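Local atomic coordinates of computational Design of Enzyme (Synthetic construct, PDB entry 3TP4), a protein that is designed computationally as an enzyme, probably to carry an activated serine in a catalytic triad on a glycosyl hydrolase TIM-barrel scaffold. Residues 8-13 / 203-208. Numbering follows the deposited sequence.
Sequences IVDADA and YLRDVK
Val9 O accepts a hydrogen bond from Arg205 NH1 at 3.0 Å, and this bond fastens the loop between strand 4-6 and helix 15-27 to the C-terminal end of helix 190-207, on the outside of a TIM barrel. The bond is bent (132° at the hydrogen), and its donor stands above the carbonyl plane instead of on a lone pair. Val9 CG1 lies 3.7 Å from Arg205 NH1, the two side chains crossing nearly at right angles. Arg205 shows how one arginine can serve two structural tasks: a bend at chi3 (64°) turns its guanidinium back to Asp206, gripped side-on, Arg205 NE to Asp206 OD1 at 2.8 Å and Arg205 NH2 to Asp206 OD2 at 3.0 Å. Asp206 also pairs with Arg396, so its carboxylate links two arginines. An alanine in place of Arg205 would probably leave Val9 O without this donor and Asp206 with Arg396 as its remaining arginine partner. Asp10 meets the aliphatic part of Arg205, their side chains running in opposite directions, and Asp10 OD1 lies 3.9 Å from Arg205 CG. In an Asx turn, Asp12 N approaches Asp10 OD1 from above the carboxylate plane at 2.9 Å.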
loop_
_atom_site.group_PDB
_atom_site.type_symbol
_atom_site.label_atom_id
_atom_site.label_comp_id
_atom_site.label_asym_id
_atom_site.label_seq_id
_atom_site.Cartn_x
_atom_site.Cartn_y
_atom_site.Cartn_z
ATOM N N ILE A 8 11.986 -0.066 -9.867
ATOM C CA ILE A 8 10.565 -0.346 -9.741
ATOM C C ILE A 8 10.408 -1.795 -9.317
ATOM O O ILE A 8 11.121 -2.668 -9.805
ATOM C CB ILE A 8 9.813 -0.086 -11.061
ATOM C CG1 ILE A 8 8.360 -0.548 -10.959
ATOM C CG2 ILE A 8 10.506 -0.780 -12.222
ATOM C CD1 ILE A 8 7.453 -0.055 -12.128
ATOM N N VAL A 9 9.485 -2.045 -8.396
ATOM C CA VAL A 9 9.319 -3.382 -7.825
ATOM C C VAL A 9 9.083 -4.444 -8.894
ATOM O O VAL A 9 9.673 -5.528 -8.854
ATOM C CB VAL A 9 8.202 -3.378 -6.764
ATOM C CG1 VAL A 9 7.761 -4.793 -6.430
ATOM C CG2 VAL A 9 8.711 -2.657 -5.498
ATOM N N ASP A 10 8.219 -4.130 -9.851
ATOM C CA ASP A 10 7.956 -5.036 -10.954
ATOM C C ASP A 10 8.751 -4.606 -12.185
ATOM O O ASP A 10 8.335 -3.702 -12.924
ATOM C CB ASP A 10 6.458 -5.085 -11.254
ATOM C CG ASP A 10 6.140 -5.848 -12.525
ATOM O OD1 ASP A 10 6.987 -6.652 -12.979
ATOM O OD2 ASP A 10 5.043 -5.635 -13.075
ATOM N N ALA A 11 9.899 -5.253 -12.397
ATOM C CA ALA A 11 10.781 -4.890 -13.509
ATOM C C ALA A 11 10.122 -5.122 -14.865
ATOM O O ALA A 11 10.597 -4.609 -15.882
ATOM C CB ALA A 11 12.112 -5.643 -13.426
ATOM N N ASP A 12 9.037 -5.892 -14.873
ATOM C CA ASP A 12 8.287 -6.180 -16.096
ATOM C C ASP A 12 6.984 -5.378 -16.213
ATOM O O ASP A 12 6.124 -5.713 -17.029
ATOM C CB ASP A 12 7.943 -7.672 -16.175
ATOM C CG ASP A 12 9.165 -8.551 -16.414
ATOM O OD1 ASP A 12 10.088 -8.127 -17.140
ATOM O OD2 ASP A 12 9.196 -9.671 -15.873
ATOM N N ALA A 13 6.825 -4.344 -15.392
ATOM C CA ALA A 13 5.611 -3.527 -15.416
ATOM C C ALA A 13 5.446 -2.836 -16.764
ATOM O O ALA A 13 6.423 -2.539 -17.451
ATOM C CB ALA A 13 5.631 -2.479 -14.298
ATOM N N TYR A 203 3.256 -13.379 -5.182
ATOM C CA TYR A 203 2.098 -14.074 -5.745
ATOM C C TYR A 203 1.489 -13.265 -6.897
ATOM O O TYR A 203 1.312 -13.783 -7.997
ATOM C CB TYR A 203 1.040 -14.391 -4.681
ATOM C CG TYR A 203 -0.070 -15.282 -5.214
ATOM C CD1 TYR A 203 0.135 -16.644 -5.374
ATOM C CD2 TYR A 203 -1.306 -14.758 -5.584
ATOM C CE1 TYR A 203 -0.862 -17.473 -5.867
ATOM C CE2 TYR A 203 -2.321 -15.577 -6.078
ATOM C CZ TYR A 203 -2.080 -16.944 -6.221
ATOM O OH TYR A 203 -3.048 -17.795 -6.708
ATOM N N LEU A 204 1.206 -11.989 -6.658
ATOM C CA LEU A 204 0.618 -11.150 -7.705
ATOM C C LEU A 204 1.541 -10.987 -8.914
ATOM O O LEU A 204 1.118 -11.172 -10.054
ATOM C CB LEU A 204 0.227 -9.773 -7.152
ATOM C CG LEU A 204 -0.973 -9.738 -6.191
ATOM C CD1 LEU A 204 -1.068 -8.400 -5.501
ATOM C CD2 LEU A 204 -2.313 -10.075 -6.888
ATOM N N ARG A 205 2.797 -10.625 -8.668
ATOM C CA ARG A 205 3.723 -10.323 -9.759
ATOM C C ARG A 205 4.241 -11.591 -10.437
ATOM O O ARG A 205 4.136 -11.751 -11.652
ATOM C CB ARG A 205 4.907 -9.493 -9.254
ATOM C CG ARG A 205 6.010 -9.239 -10.296
ATOM C CD ARG A 205 7.291 -8.681 -9.647
ATOM N NE ARG A 205 7.885 -9.650 -8.713
ATOM C CZ ARG A 205 8.698 -9.342 -7.699
ATOM N NH1 ARG A 205 9.055 -8.083 -7.463
ATOM N NH2 ARG A 205 9.162 -10.305 -6.908
ATOM N N ASP A 206 4.798 -12.498 -9.647
ATOM C CA ASP A 206 5.527 -13.627 -10.220
ATOM C C ASP A 206 4.605 -14.785 -10.539
ATOM O O ASP A 206 4.813 -15.503 -11.514
ATOM C CB ASP A 206 6.617 -14.106 -9.264
ATOM C CG ASP A 206 7.618 -13.021 -8.924
ATOM O OD1 ASP A 206 7.964 -12.222 -9.814
ATOM O OD2 ASP A 206 8.064 -12.967 -7.764
ATOM N N VAL A 207 3.613 -14.999 -9.690
ATOM C CA VAL A 207 2.698 -16.110 -9.891
ATOM C C VAL A 207 1.546 -15.744 -10.837
ATOM O O VAL A 207 1.220 -16.513 -11.730
ATOM C CB VAL A 207 2.155 -16.672 -8.559
ATOM C CG1 VAL A 207 1.077 -17.717 -8.830
ATOM C CG2 VAL A 207 3.301 -17.285 -7.712
ATOM N N LYS A 208 0.938 -14.573 -10.655
ATOM C CA LYS A 208 -0.218 -14.203 -11.481
ATOM C C LYS A 208 0.131 -13.349 -12.704
ATOM O O LYS A 208 -0.669 -13.225 -13.628
ATOM C CB LYS A 208 -1.281 -13.496 -10.633
ATOM C CG LYS A 208 -1.730 -14.297 -9.422
ATOM C CD LYS A 208 -2.377 -15.624 -9.821
ATOM C CE LYS A 208 -3.690 -15.395 -10.565
ATOM N NZ LYS A 208 -4.499 -16.645 -10.639
#